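Local coordinates for protein thymidylate synthase ThyX (Streptomyces cacaoi subsp. asoensis, PDB 4P5A) that probably catalyses the FAD-dependent reductive methylation of dUMP, and as a ThyX-family homotetramer binds FAD and a brominated UMP analogue at its subunit interfaces, at residues B[9-14]-B[172-177]; B[68-73]-B[218-223]; B[104-109]-B[147-152]; B[111-116]-B[204-209]. One frame throughout, in Å; residues are numbered along the deposited sequence.

Contact 1. Residues B[9-14]-B[172-177]; sequences RSDITV and STYSVL
Arg9 and Tyr174 mark the closest backbone approach, with their CA atoms 9.1 Å apart, so the two chains are too far separated to pair and a side chain has to span the gap. The setting is the four-stranded antiparallel sheet of the ThyX fold: strands 13-20 and 174-181 flank 69-77 on its two sides, and this contact bridges the lead-in to the first and the start of the second. Tyr174 does the spanning. Its CG stands anti to its own carbonyl carbon (chi1 -89°), which sends the ring across to the Arg9-Asp11 backbone. There the phenol donates a short hydrogen bond from Tyr174 OH to Asp11 O, at 2.5 Å. The hydroxyl arrives well off the line of the carbonyl, with a C=O...donor angle of 142°, and tilted slightly from its plane. Arg9 packs beside the same hydroxyl through its first methylene, Arg9 CB lying 3.6 Å from Tyr174 OH. The Asp11 carboxylate comes near without bonding, Asp11 OD1 3.4 Å from Tyr174 OH, the carboxylate plane turned 62° from the ring. In the modelled conformer, one of two deposited, the Arg9 guanidinium grips that carboxylate side-on, NE to OD1 at 3.1 Å and NH2 to OD2; its NH1 forms a salt bridge with Glu7, the main polar partner of Arg9. Strand 105-107 lines the ring with Ala105 and Tyr107. The Asp11 carbonyl sits at the ring edge, close to the ring plane, with Asp11 O 3.2 Å from Tyr174 CE1.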
loop_
_atom_site.group_PDB
_atom_site.type_symbol
_atom_site.label_atom_id
_atom_site.label_comp_id
_atom_site.label_asym_id
_atom_site.label_seq_id
_atom_site.Cartn_x
_atom_site.Cartn_y
_atom_site.Cartn_z
ATOM N N ARG B 9 7.749 14.874 -31.264
ATOM C CA ARG B 9 8.453 13.578 -31.168
ATOM C C ARG B 9 7.416 12.486 -31.050
ATOM O O ARG B 9 6.288 12.755 -30.652
ATOM C CB ARG B 9 9.368 13.542 -29.940
ATOM C CG ARG B 9 10.348 14.682 -29.791
ATOM C CD ARG B 9 11.310 14.487 -28.598
ATOM N NE ARG B 9 12.196 13.317 -28.765
ATOM C CZ ARG B 9 13.489 13.366 -29.091
ATOM N NH1 ARG B 9 14.105 14.526 -29.283
ATOM N NH2 ARG B 9 14.176 12.235 -29.208
ATOM N N SER B 10 7.791 11.243 -31.398
ATOM C CA SER B 10 6.896 10.130 -31.248
ATOM C C SER B 10 7.480 9.054 -30.369
ATOM O O SER B 10 6.925 7.958 -30.344
ATOM C CB SER B 10 6.609 9.501 -32.599
ATOM O OG SER B 10 5.826 10.380 -33.418
ATOM N N ASP B 11 8.636 9.294 -29.768
ATOM C CA ASP B 11 9.305 8.172 -29.102
ATOM C C ASP B 11 8.929 8.225 -27.600
ATOM O O ASP B 11 8.597 9.282 -27.062
ATOM C CB ASP B 11 10.827 8.226 -29.228
ATOM C CG ASP B 11 11.430 9.555 -28.752
ATOM O OD1 ASP B 11 10.717 10.588 -28.672
ATOM O OD2 ASP B 11 12.643 9.580 -28.442
ATOM N N ILE B 12 8.968 7.060 -27.007
ATOM C CA ILE B 12 8.699 6.959 -25.578
ATOM C C ILE B 12 9.867 6.166 -25.086
ATOM O O ILE B 12 10.138 5.094 -25.649
ATOM C CB ILE B 12 7.512 6.061 -25.406
ATOM C CG1 ILE B 12 6.261 6.603 -26.073
ATOM C CG2 ILE B 12 7.209 6.000 -23.920
ATOM C CD1 ILE B 12 5.687 7.676 -25.421
ATOM N N THR B 13 10.628 6.704 -24.164
ATOM C CA THR B 13 11.878 6.028 -23.811
ATOM C C THR B 13 11.894 5.559 -22.370
ATOM O O THR B 13 11.287 6.160 -21.488
ATOM C CB THR B 13 13.068 6.870 -24.035
ATOM O OG1 THR B 13 13.082 7.892 -23.108
ATOM C CG2 THR B 13 13.087 7.495 -25.466
ATOM N N VAL B 14 12.540 4.440 -22.173
ATOM C CA VAL B 14 12.657 3.765 -20.854
ATOM C C VAL B 14 14.118 3.319 -20.789
ATOM O O VAL B 14 14.662 2.665 -21.747
ATOM C CB VAL B 14 11.766 2.527 -20.786
ATOM C CG1 VAL B 14 12.108 1.706 -19.582
ATOM C CG2 VAL B 14 10.259 2.911 -20.757
ATOM N N SER B 172 -0.054 16.182 -24.016
ATOM C CA SER B 172 0.973 15.567 -24.812
ATOM C C SER B 172 2.383 16.039 -24.516
ATOM O O SER B 172 3.347 15.549 -25.103
ATOM C CB SER B 172 0.665 15.852 -26.298
ATOM O OG SER B 172 0.759 17.298 -26.449
ATOM N N THR B 173 2.504 17.046 -23.642
ATOM C CA THR B 173 3.792 17.588 -23.261
ATOM C C THR B 173 4.658 16.451 -22.621
ATOM O O THR B 173 4.140 15.724 -21.805
ATOM C CB THR B 173 3.584 18.669 -22.142
ATOM O OG1 THR B 173 2.764 19.717 -22.707
ATOM C CG2 THR B 173 4.945 19.303 -21.797
ATOM N N TYR B 174 5.916 16.327 -23.006
ATOM C CA TYR B 174 6.775 15.264 -22.428
ATOM C C TYR B 174 7.142 15.612 -20.983
ATOM O O TYR B 174 7.384 16.824 -20.654
ATOM C CB TYR B 174 8.055 15.134 -23.239
ATOM C CG TYR B 174 7.896 14.164 -24.373
ATOM C CD1 TYR B 174 8.113 12.813 -24.207
ATOM C CD2 TYR B 174 7.494 14.629 -25.652
ATOM C CE1 TYR B 174 7.960 11.916 -25.306
ATOM C CE2 TYR B 174 7.394 13.779 -26.735
ATOM C CZ TYR B 174 7.655 12.422 -26.554
ATOM O OH TYR B 174 7.591 11.533 -27.587
ATOM N N SER B 175 7.162 14.557 -20.147
ATOM C CA SER B 175 7.686 14.662 -18.829
ATOM C C SER B 175 8.714 13.522 -18.636
ATOM O O SER B 175 8.902 12.694 -19.524
ATOM C CB SER B 175 6.476 14.586 -17.850
ATOM O OG SER B 175 6.930 15.033 -16.539
ATOM N N VAL B 176 9.443 13.561 -17.520
ATOM C CA VAL B 176 10.491 12.629 -17.283
ATOM C C VAL B 176 10.405 12.267 -15.817
ATOM O O VAL B 176 10.131 13.166 -15.002
ATOM C CB VAL B 176 11.877 13.186 -17.655
ATOM C CG1 VAL B 176 12.280 14.386 -16.874
ATOM C CG2 VAL B 176 12.919 12.131 -17.558
ATOM N N LEU B 177 10.606 11.006 -15.474
ATOM C CA LEU B 177 10.496 10.622 -14.043
ATOM C C LEU B 177 11.330 9.348 -13.823
ATOM O O LEU B 177 11.673 8.627 -14.778
ATOM C CB LEU B 177 8.987 10.309 -13.684
ATOM C CG LEU B 177 8.369 9.116 -14.404
ATOM C CD1 LEU B 177 7.184 8.554 -13.491
ATOM C CD2 LEU B 177 7.687 9.393 -15.747
#

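Contact 2. Residues B[68-73]-B[218-223]; sequences NSMTFL and TAWAKL
Met70 reaches from strand 69-77 to helix 207-223 and lays its thioether against the indole of Trp220, a Met-aromatic contact. The sulfur is neither squarely above the indole nor in its plane: Met70 SD is 4.5 Å from the centroid of the five-membered ring of Trp220, 61° off the ring normal. The nearest ring atom is CD1, the carbon next to the indole nitrogen, with Met70 SD 3.6 Å from Trp220 CD1. A bend at the end of the methionine chain (chi3 -78°) brings the methyl to the same corner, Met70 CE being 3.7 Å from Trp220 CD1. On its way there the chain runs alongside Leu223, which points past it in the opposite direction, and Met70 CG meets Leu223 CD1 at 3.7 Å. Phe72, two residues on along the strand, turns a ring edge to the helix, with Phe72 CE1 4.0 Å from Ala219 CB. Segments 69-73 and 218-223 run roughly antiparallel, at 149°, their axes 10.9 Å apart at closest approach, so Phe72, further along the strand, meets Ala219, while Met70 meets Trp220 and Leu223. This is a helix laid over a sheet face. Leu186 of helix 183-193 touches both Met70 and Trp220, and the indole also meets the ring of His228. The side chain of Met70 is about 10 Å from a bound FAD. Across the two segments the chemistry is wholly apolar: sulfur, methyls and aromatic carbons meet by dispersion, and the packing depends on shape rather than on directional bonds.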
loop_
_atom_site.group_PDB
_atom_site.type_symbol
_atom_site.label_atom_id
_atom_site.label_comp_id
_atom_site.label_asym_id
_atom_site.label_seq_id
_atom_site.Cartn_x
_atom_site.Cartn_y
_atom_site.Cartn_z
ATOM N N ASN B 68 13.454 -7.375 -4.273
ATOM C CA ASN B 68 14.361 -6.884 -5.284
ATOM C C ASN B 68 13.966 -5.510 -5.670
ATOM O O ASN B 68 12.895 -5.069 -5.207
ATOM C CB ASN B 68 14.364 -7.801 -6.543
ATOM C CG ASN B 68 12.950 -8.160 -7.017
ATOM O OD1 ASN B 68 12.434 -9.346 -6.907
ATOM N ND2 ASN B 68 12.338 -7.221 -7.499
ATOM N N SER B 69 14.679 -4.876 -6.577
ATOM C CA SER B 69 14.270 -3.530 -6.991
ATOM C C SER B 69 14.776 -3.239 -8.399
ATOM O O SER B 69 15.887 -3.725 -8.783
ATOM C CB SER B 69 14.853 -2.544 -6.013
ATOM O OG SER B 69 14.502 -1.233 -6.354
ATOM N N MET B 70 14.016 -2.454 -9.123
ATOM C CA MET B 70 14.483 -1.977 -10.426
ATOM C C MET B 70 14.118 -0.518 -10.540
ATOM O O MET B 70 12.967 -0.173 -10.190
ATOM C CB MET B 70 13.743 -2.732 -11.542
ATOM C CG MET B 70 14.364 -4.179 -11.739
ATOM S SD MET B 70 13.170 -5.166 -12.754
ATOM C CE MET B 70 11.826 -5.647 -11.524
ATOM N N THR B 71 14.999 0.306 -11.071
ATOM C CA THR B 71 14.582 1.758 -11.194
ATOM C C THR B 71 14.708 2.133 -12.650
ATOM O O THR B 71 15.766 1.925 -13.256
ATOM C CB THR B 71 15.529 2.642 -10.407
ATOM O OG1 THR B 71 15.404 2.362 -8.955
ATOM C CG2 THR B 71 15.315 4.168 -10.660
ATOM N N PHE B 72 13.660 2.701 -13.201
ATOM C CA PHE B 72 13.634 3.105 -14.615
ATOM C C PHE B 72 13.592 4.614 -14.738
ATOM O O PHE B 72 12.854 5.282 -13.991
ATOM C CB PHE B 72 12.374 2.565 -15.297
ATOM C CG PHE B 72 12.349 1.065 -15.378
ATOM C CD1 PHE B 72 13.150 0.419 -16.353
ATOM C CD2 PHE B 72 11.600 0.328 -14.481
ATOM C CE1 PHE B 72 13.127 -0.992 -16.475
ATOM C CE2 PHE B 72 11.582 -1.083 -14.577
ATOM C CZ PHE B 72 12.361 -1.717 -15.557
ATOM N N LEU B 73 14.235 5.125 -15.765
ATOM C CA LEU B 73 14.046 6.515 -16.193
ATOM C C LEU B 73 13.120 6.466 -17.383
ATOM O O LEU B 73 13.418 5.811 -18.429
ATOM C CB LEU B 73 15.415 7.127 -16.686
ATOM C CG LEU B 73 15.409 8.602 -17.239
ATOM C CD1 LEU B 73 14.899 9.602 -16.202
ATOM C CD2 LEU B 73 16.933 8.947 -17.522
ATOM N N THR B 218 11.360 -5.965 -21.509
ATOM C CA THR B 218 12.599 -6.383 -22.209
ATOM C C THR B 218 13.817 -6.219 -21.289
ATOM O O THR B 218 14.664 -7.165 -21.177
ATOM C CB THR B 218 12.781 -5.509 -23.463
ATOM O OG1 THR B 218 11.745 -5.839 -24.402
ATOM C CG2 THR B 218 14.240 -5.816 -24.088
ATOM N N ALA B 219 13.873 -5.120 -20.554
ATOM C CA ALA B 219 14.962 -4.948 -19.572
ATOM C C ALA B 219 14.884 -5.978 -18.447
ATOM O O ALA B 219 15.847 -6.601 -18.044
ATOM C CB ALA B 219 15.004 -3.501 -18.981
ATOM N N TRP B 220 13.703 -6.151 -17.870
ATOM C CA TRP B 220 13.527 -7.057 -16.749
ATOM C C TRP B 220 13.859 -8.521 -17.177
ATOM O O TRP B 220 14.408 -9.294 -16.411
ATOM C CB TRP B 220 12.070 -6.990 -16.307
ATOM C CG TRP B 220 11.629 -8.039 -15.287
ATOM C CD1 TRP B 220 12.208 -8.341 -14.078
ATOM C CD2 TRP B 220 10.530 -8.937 -15.443
ATOM N NE1 TRP B 220 11.459 -9.310 -13.448
ATOM C CE2 TRP B 220 10.438 -9.708 -14.249
ATOM C CE3 TRP B 220 9.541 -9.120 -16.444
ATOM C CZ2 TRP B 220 9.471 -10.705 -14.082
ATOM C CZ3 TRP B 220 8.600 -10.048 -16.255
ATOM C CH2 TRP B 220 8.551 -10.842 -15.084
ATOM N N ALA B 221 13.580 -8.864 -18.432
ATOM C CA ALA B 221 13.795 -10.298 -18.885
ATOM C C ALA B 221 15.269 -10.632 -18.869
ATOM O O ALA B 221 15.641 -11.812 -18.641
ATOM C CB ALA B 221 13.224 -10.465 -20.268
ATOM N N LYS B 222 16.108 -9.608 -19.010
ATOM C CA LYS B 222 17.573 -9.822 -18.883
ATOM C C LYS B 222 17.996 -9.976 -17.480
ATOM O O LYS B 222 18.955 -10.733 -17.221
ATOM C CB LYS B 222 18.354 -8.636 -19.542
ATOM C CG LYS B 222 18.184 -8.595 -20.949
ATOM C CD LYS B 222 18.682 -7.182 -21.490
ATOM C CE LYS B 222 18.092 -7.001 -22.908
ATOM N NZ LYS B 222 18.346 -5.644 -23.587
ATOM N N LEU B 223 17.329 -9.298 -16.523
ATOM C CA LEU B 223 17.748 -9.457 -15.143
ATOM C C LEU B 223 17.184 -10.722 -14.493
ATOM O O LEU B 223 17.823 -11.298 -13.603
ATOM C CB LEU B 223 17.157 -8.274 -14.304
ATOM C CG LEU B 223 17.588 -6.932 -14.858
ATOM C CD1 LEU B 223 16.851 -5.811 -13.952
ATOM C CD2 LEU B 223 19.035 -6.775 -14.557
#

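Contact 3. Residues B[104-109]-B[147-152]; sequences AAFYVP and VAFEEY
Strand 105-107 of the ThyX fold and Ala104 just before it are tied here to the long helix 131-157 through Phe149, which with Ala104 and Phe106 makes a small apolar cluster built on a CH-pi contact. The methyl of Ala104 sits over one face of the Phe149 ring, Ala104 CB lying 3.7 Å from the ring centroid and only 15° off its normal. It is displaced a little toward the rim, on the side of the para carbon, so that Ala104 CB comes 3.6 Å from Phe149 CZ. The backbones are close at this point, with CA atoms of Ala104 and Phe149 7.0 Å apart, and the small methyl fits between backbone and ring. Phe106 adds its own tip. With its CG anti to its carbonyl carbon (chi1 -58°) the ring reaches toward the helix, and Phe106 CZ meets Phe149 CD2 at 3.8 Å. The two phenylalanine side chains cross at about a right angle; Phe149 lies at the edge of the Phe106 ring. Tyr145, a turn earlier on the helix, meets the Phe106 ring as well. Strand 105-107 itself is held on two sides: Phe106 bonds through its backbone to Glu7 and Arg9 of the N-terminal strand region, while Ala105 and Tyr107 bond to Tyr174 and Ser172. Beyond the cluster, helix 131-157 packs at Val147 against Val147 of a neighbouring subunit.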
loop_
_atom_site.group_PDB
_atom_site.type_symbol
_atom_site.label_atom_id
_atom_site.label_comp_id
_atom_site.label_asym_id
_atom_site.label_seq_id
_atom_site.Cartn_x
_atom_site.Cartn_y
_atom_site.Cartn_z
ATOM N N ALA B 104 10.024 22.416 -24.897
ATOM C CA ALA B 104 9.012 22.474 -25.927
ATOM C C ALA B 104 8.955 21.164 -26.694
ATOM O O ALA B 104 9.012 21.156 -27.894
ATOM C CB ALA B 104 9.284 23.666 -26.903
ATOM N N ALA B 105 8.802 20.039 -25.988
ATOM C CA ALA B 105 8.737 18.744 -26.681
ATOM C C ALA B 105 7.395 18.182 -26.441
ATOM O O ALA B 105 6.924 18.141 -25.251
ATOM C CB ALA B 105 9.800 17.812 -26.220
ATOM N N PHE B 106 6.744 17.727 -27.512
ATOM C CA PHE B 106 5.301 17.345 -27.464
ATOM C C PHE B 106 5.165 16.064 -28.242
ATOM O O PHE B 106 5.821 15.869 -29.302
ATOM C CB PHE B 106 4.347 18.436 -28.076
ATOM C CG PHE B 106 4.464 19.720 -27.417
ATOM C CD1 PHE B 106 5.314 20.677 -27.908
ATOM C CD2 PHE B 106 3.814 19.933 -26.180
ATOM C CE1 PHE B 106 5.524 21.863 -27.258
ATOM C CE2 PHE B 106 4.009 21.175 -25.472
ATOM C CZ PHE B 106 4.837 22.140 -26.040
ATOM N N TYR B 107 4.318 15.143 -27.756
ATOM C CA TYR B 107 4.158 13.878 -28.414
ATOM C C TYR B 107 3.091 13.910 -29.557
ATOM O O TYR B 107 1.978 14.442 -29.395
ATOM C CB TYR B 107 3.687 12.784 -27.361
ATOM C CG TYR B 107 3.352 11.434 -27.962
ATOM C CD1 TYR B 107 2.005 11.078 -28.237
ATOM C CD2 TYR B 107 4.370 10.510 -28.294
ATOM C CE1 TYR B 107 1.692 9.866 -28.818
ATOM C CE2 TYR B 107 4.061 9.267 -28.876
ATOM C CZ TYR B 107 2.753 8.962 -29.143
ATOM O OH TYR B 107 2.400 7.739 -29.703
ATOM N N VAL B 108 3.435 13.246 -30.664
ATOM C CA VAL B 108 2.414 12.961 -31.702
ATOM C C VAL B 108 2.650 11.526 -32.105
ATOM O O VAL B 108 3.789 11.080 -32.156
ATOM C CB VAL B 108 2.582 13.968 -32.989
ATOM C CG1 VAL B 108 2.277 15.397 -32.617
ATOM C CG2 VAL B 108 3.953 13.822 -33.567
ATOM N N PRO B 109 1.598 10.799 -32.436
ATOM C CA PRO B 109 1.784 9.386 -32.788
ATOM C C PRO B 109 2.583 9.230 -34.079
ATOM O O PRO B 109 2.469 10.094 -34.952
ATOM C CB PRO B 109 0.369 8.859 -32.925
ATOM C CG PRO B 109 -0.602 10.108 -32.905
ATOM C CD PRO B 109 0.206 11.292 -32.458
ATOM N N VAL B 147 0.319 27.183 -30.546
ATOM C CA VAL B 147 -0.361 28.245 -29.839
ATOM C C VAL B 147 -0.212 28.063 -28.323
ATOM O O VAL B 147 0.100 29.017 -27.634
ATOM C CB VAL B 147 -1.844 28.211 -30.174
ATOM C CG1 VAL B 147 -2.738 29.076 -29.231
ATOM C CG2 VAL B 147 -1.997 28.687 -31.642
ATOM N N ALA B 148 -0.295 26.811 -27.852
ATOM C CA ALA B 148 -0.069 26.586 -26.406
ATOM C C ALA B 148 1.300 27.077 -25.978
ATOM O O ALA B 148 1.447 27.780 -24.945
ATOM C CB ALA B 148 -0.251 25.056 -26.104
ATOM N N PHE B 149 2.320 26.699 -26.729
ATOM C CA PHE B 149 3.646 27.011 -26.274
ATOM C C PHE B 149 3.888 28.512 -26.419
ATOM O O PHE B 149 4.608 29.122 -25.581
ATOM C CB PHE B 149 4.674 26.160 -26.961
ATOM C CG PHE B 149 5.980 26.231 -26.290
ATOM C CD1 PHE B 149 6.970 27.013 -26.788
ATOM C CD2 PHE B 149 6.158 25.602 -25.028
ATOM C CE1 PHE B 149 8.203 27.131 -26.091
ATOM C CE2 PHE B 149 7.389 25.670 -24.340
ATOM C CZ PHE B 149 8.397 26.478 -24.863
ATOM N N GLU B 150 3.322 29.117 -27.464
ATOM C CA GLU B 150 3.554 30.571 -27.642
ATOM C C GLU B 150 2.916 31.343 -26.458
ATOM O O GLU B 150 3.510 32.327 -25.913
ATOM C CB GLU B 150 2.977 30.983 -29.012
ATOM C CG GLU B 150 2.734 32.480 -29.167
ATOM C CD GLU B 150 1.899 32.754 -30.431
ATOM O OE1 GLU B 150 1.930 31.901 -31.364
ATOM O OE2 GLU B 150 1.184 33.788 -30.449
ATOM N N GLU B 151 1.738 30.870 -26.019
ATOM C CA GLU B 151 1.073 31.490 -24.888
ATOM C C GLU B 151 1.778 31.189 -23.560
ATOM O O GLU B 151 1.814 32.056 -22.691
ATOM C CB GLU B 151 -0.429 31.123 -24.781
ATOM C CG GLU B 151 -1.322 31.561 -25.984
ATOM C CD GLU B 151 -1.253 33.100 -26.242
ATOM O OE1 GLU B 151 -0.992 33.903 -25.311
ATOM O OE2 GLU B 151 -1.360 33.442 -27.451
ATOM N N TYR B 152 2.312 29.969 -23.405
ATOM C CA TYR B 152 3.086 29.642 -22.205
ATOM C C TYR B 152 4.267 30.606 -22.123
ATOM O O TYR B 152 4.510 31.214 -21.077
ATOM C CB TYR B 152 3.592 28.207 -22.330
ATOM C CG TYR B 152 4.509 27.742 -21.261
ATOM C CD1 TYR B 152 5.823 27.320 -21.537
ATOM C CD2 TYR B 152 4.033 27.643 -19.933
ATOM C CE1 TYR B 152 6.680 26.835 -20.524
ATOM C CE2 TYR B 152 4.900 27.143 -18.893
ATOM C CZ TYR B 152 6.197 26.737 -19.221
ATOM O OH TYR B 152 7.050 26.292 -18.247
#

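Contact 4. Residues B[111-116]-B[204-209]; sequences ATRLLR and HPQREI
Arg113 grips Glu208 side-on, one nitrogen to each carboxylate oxygen: Arg113 NE to Glu208 OE1 and Arg113 NH2 to Glu208 OE2, both 2.8 Å. The two flat groups are nearly coplanar, 22° apart, and the bonds are close to straight. Over one face of the guanidinium lies the first methylene of Arg207, with Arg207 CB 3.6 Å from Arg113 CZ. Next come the groups that fix this pair. Arg113 NH1 bonds Leu114 O at 2.9 Å, in the carbonyl plane, and Gln206 NE2 gives Glu208 OE2 a second donor at 3.1 Å from above the carboxylate plane. Tyr107 bonds Glu208 OE1, and Glu163 of a neighbouring subunit forms a salt bridge with Arg113 NH2, so this buried arginine has two carboxylate partners. Arg166 of that subunit, part of a nucleotide pocket, bonds Gln206 OE1; the Gln206 side chain is itself about 5 Å from a bound 5-bromo-UMP. Gln206 occupies the N-cap position of helix 207-223, packed on Phe79 and His83 of helix 78-84. The contact joins the start of helix 207-223 to the loop between strands 105-107 and 116-118, at whose end Leu115 and Arg116 both face Val127 in a classic beta bulge.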
loop_
_atom_site.group_PDB
_atom_site.type_symbol
_atom_site.label_atom_id
_atom_site.label_comp_id
_atom_site.label_asym_id
_atom_site.label_seq_id
_atom_site.Cartn_x
_atom_site.Cartn_y
_atom_site.Cartn_z
ATOM N N ALA B 111 3.656 7.059 -37.754
ATOM C CA ALA B 111 2.788 6.622 -38.849
ATOM C C ALA B 111 2.222 5.219 -38.657
ATOM O O ALA B 111 1.279 4.878 -39.339
ATOM C CB ALA B 111 3.499 6.796 -40.241
ATOM N N THR B 112 2.746 4.420 -37.729
ATOM C CA THR B 112 2.259 3.049 -37.516
ATOM C C THR B 112 1.095 2.984 -36.505
ATOM O O THR B 112 0.329 2.038 -36.487
ATOM C CB THR B 112 3.395 2.069 -37.041
ATOM O OG1 THR B 112 3.748 2.384 -35.704
ATOM C CG2 THR B 112 4.611 2.227 -37.869
ATOM N N ARG B 113 0.965 3.992 -35.664
ATOM C CA ARG B 113 -0.131 4.018 -34.662
ATOM C C ARG B 113 -1.535 3.841 -35.286
ATOM O O ARG B 113 -1.893 4.477 -36.318
ATOM C CB ARG B 113 -0.079 5.347 -33.928
ATOM C CG ARG B 113 0.011 5.153 -32.368
ATOM C CD ARG B 113 -1.319 5.068 -31.945
ATOM N NE ARG B 113 -1.516 5.322 -30.520
ATOM C CZ ARG B 113 -2.683 5.029 -29.968
ATOM N NH1 ARG B 113 -3.615 4.492 -30.723
ATOM N NH2 ARG B 113 -2.956 5.297 -28.708
ATOM N N LEU B 114 -2.373 3.060 -34.635
ATOM C CA LEU B 114 -3.770 2.930 -35.141
ATOM C C LEU B 114 -4.503 4.170 -34.718
ATOM O O LEU B 114 -4.403 4.560 -33.550
ATOM C CB LEU B 114 -4.428 1.705 -34.530
ATOM C CG LEU B 114 -3.576 0.421 -34.696
ATOM C CD1 LEU B 114 -4.070 -0.738 -33.844
ATOM C CD2 LEU B 114 -3.444 -0.010 -36.156
ATOM N N LEU B 115 -5.225 4.823 -35.626
ATOM C CA LEU B 115 -5.843 6.109 -35.291
ATOM C C LEU B 115 -7.354 6.128 -35.218
ATOM O O LEU B 115 -7.906 7.166 -34.859
ATOM C CB LEU B 115 -5.361 7.226 -36.238
ATOM C CG LEU B 115 -3.868 7.524 -36.264
ATOM C CD1 LEU B 115 -3.521 8.570 -37.371
ATOM C CD2 LEU B 115 -3.496 8.098 -34.877
ATOM N N ARG B 116 -8.000 5.011 -35.574
ATOM C CA ARG B 116 -9.453 4.936 -35.577
ATOM C C ARG B 116 -9.956 3.935 -34.605
ATOM O O ARG B 116 -9.237 3.024 -34.195
ATOM C CB ARG B 116 -9.978 4.589 -36.954
ATOM C CG ARG B 116 -9.802 5.713 -37.853
ATOM C CD ARG B 116 -10.396 5.478 -39.203
ATOM N NE ARG B 116 -10.283 6.760 -39.880
ATOM C CZ ARG B 116 -11.257 7.664 -39.979
ATOM N NH1 ARG B 116 -12.482 7.442 -39.503
ATOM N NH2 ARG B 116 -11.010 8.790 -40.630
ATOM N N HIS B 204 -6.686 -3.907 -22.360
ATOM C CA HIS B 204 -6.716 -3.019 -23.535
ATOM C C HIS B 204 -6.119 -1.667 -23.145
ATOM O O HIS B 204 -6.797 -0.639 -23.205
ATOM C CB HIS B 204 -8.191 -2.821 -23.947
ATOM C CG HIS B 204 -8.774 -4.055 -24.521
ATOM N ND1 HIS B 204 -8.347 -4.561 -25.729
ATOM C CD2 HIS B 204 -9.610 -4.985 -23.989
ATOM C CE1 HIS B 204 -8.934 -5.730 -25.942
ATOM N NE2 HIS B 204 -9.713 -6.001 -24.914
ATOM N N PRO B 205 -4.840 -1.645 -22.735
ATOM C CA PRO B 205 -4.260 -0.345 -22.418
ATOM C C PRO B 205 -4.043 0.476 -23.682
ATOM O O PRO B 205 -3.883 -0.070 -24.826
ATOM C CB PRO B 205 -2.845 -0.757 -21.913
ATOM C CG PRO B 205 -2.501 -2.029 -22.707
ATOM C CD PRO B 205 -3.865 -2.755 -22.706
ATOM N N GLN B 206 -3.927 1.751 -23.497
ATOM C CA GLN B 206 -3.514 2.642 -24.550
ATOM C C GLN B 206 -2.161 2.278 -25.118
ATOM O O GLN B 206 -1.239 1.912 -24.389
ATOM C CB GLN B 206 -3.548 4.106 -24.045
ATOM C CG GLN B 206 -3.184 5.129 -25.163
ATOM C CD GLN B 206 -3.873 6.493 -25.085
ATOM O OE1 GLN B 206 -4.671 6.726 -24.246
ATOM N NE2 GLN B 206 -3.629 7.383 -26.142
ATOM N N ARG B 207 -1.985 2.425 -26.460
ATOM C CA ARG B 207 -0.711 1.989 -26.995
ATOM C C ARG B 207 0.555 2.620 -26.345
ATOM O O ARG B 207 1.607 1.959 -26.182
ATOM C CB ARG B 207 -0.748 2.332 -28.518
ATOM C CG ARG B 207 0.576 1.936 -29.150
ATOM C CD ARG B 207 0.774 0.374 -29.176
ATOM N NE ARG B 207 2.109 0.164 -29.797
ATOM C CZ ARG B 207 3.048 -0.651 -29.326
ATOM N NH1 ARG B 207 2.793 -1.419 -28.283
ATOM N NH2 ARG B 207 4.249 -0.710 -29.917
ATOM N N GLU B 208 0.474 3.894 -25.941
ATOM C CA GLU B 208 1.669 4.559 -25.447
ATOM C C GLU B 208 2.157 3.983 -24.115
ATOM O O GLU B 208 3.387 3.749 -23.912
ATOM C CB GLU B 208 1.448 6.085 -25.342
ATOM C CG GLU B 208 1.440 6.849 -26.779
ATOM C CD GLU B 208 0.137 6.636 -27.571
ATOM O OE1 GLU B 208 0.171 6.749 -28.829
ATOM O OE2 GLU B 208 -0.893 6.220 -27.008
ATOM N N ILE B 209 1.242 3.722 -23.174
ATOM C CA ILE B 209 1.711 3.027 -21.974
ATOM C C ILE B 209 2.176 1.622 -22.230
ATOM O O ILE B 209 3.136 1.142 -21.586
ATOM C CB ILE B 209 0.650 3.120 -20.772
ATOM C CG1 ILE B 209 1.257 2.563 -19.455
ATOM C CG2 ILE B 209 -0.580 2.271 -21.143
ATOM C CD1 ILE B 209 2.399 3.500 -18.950
#

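In the fold
Contacts 1 and 2 lie on one antiparallel sheet, centres 19 Å apart, and meet where Val176 CG2 is 3.5 Å from Leu73 CD1. Contact 3, its centre 13 Å from that of contact 1, joins it by a hydrogen bond of 2.5 Å between Ser10 OG and Val108 O. Tyr107 connects onward to contact 4, centres 20 Å apart. With centres 24 Å apart, contacts 2 and 4 use the two ends of helix 207-223. Contact 4 is nearest the nucleotide and includes His204, which touches FAD; the side chains of Tyr174 and Phe106 are about 12 and 13 Å from a bound 5-bromo-UMP. Contacts 3 and 4 touch one neighbouring subunit, reached weakly by Ser172 of contact 1 as well; contacts 1 and 2 touch another.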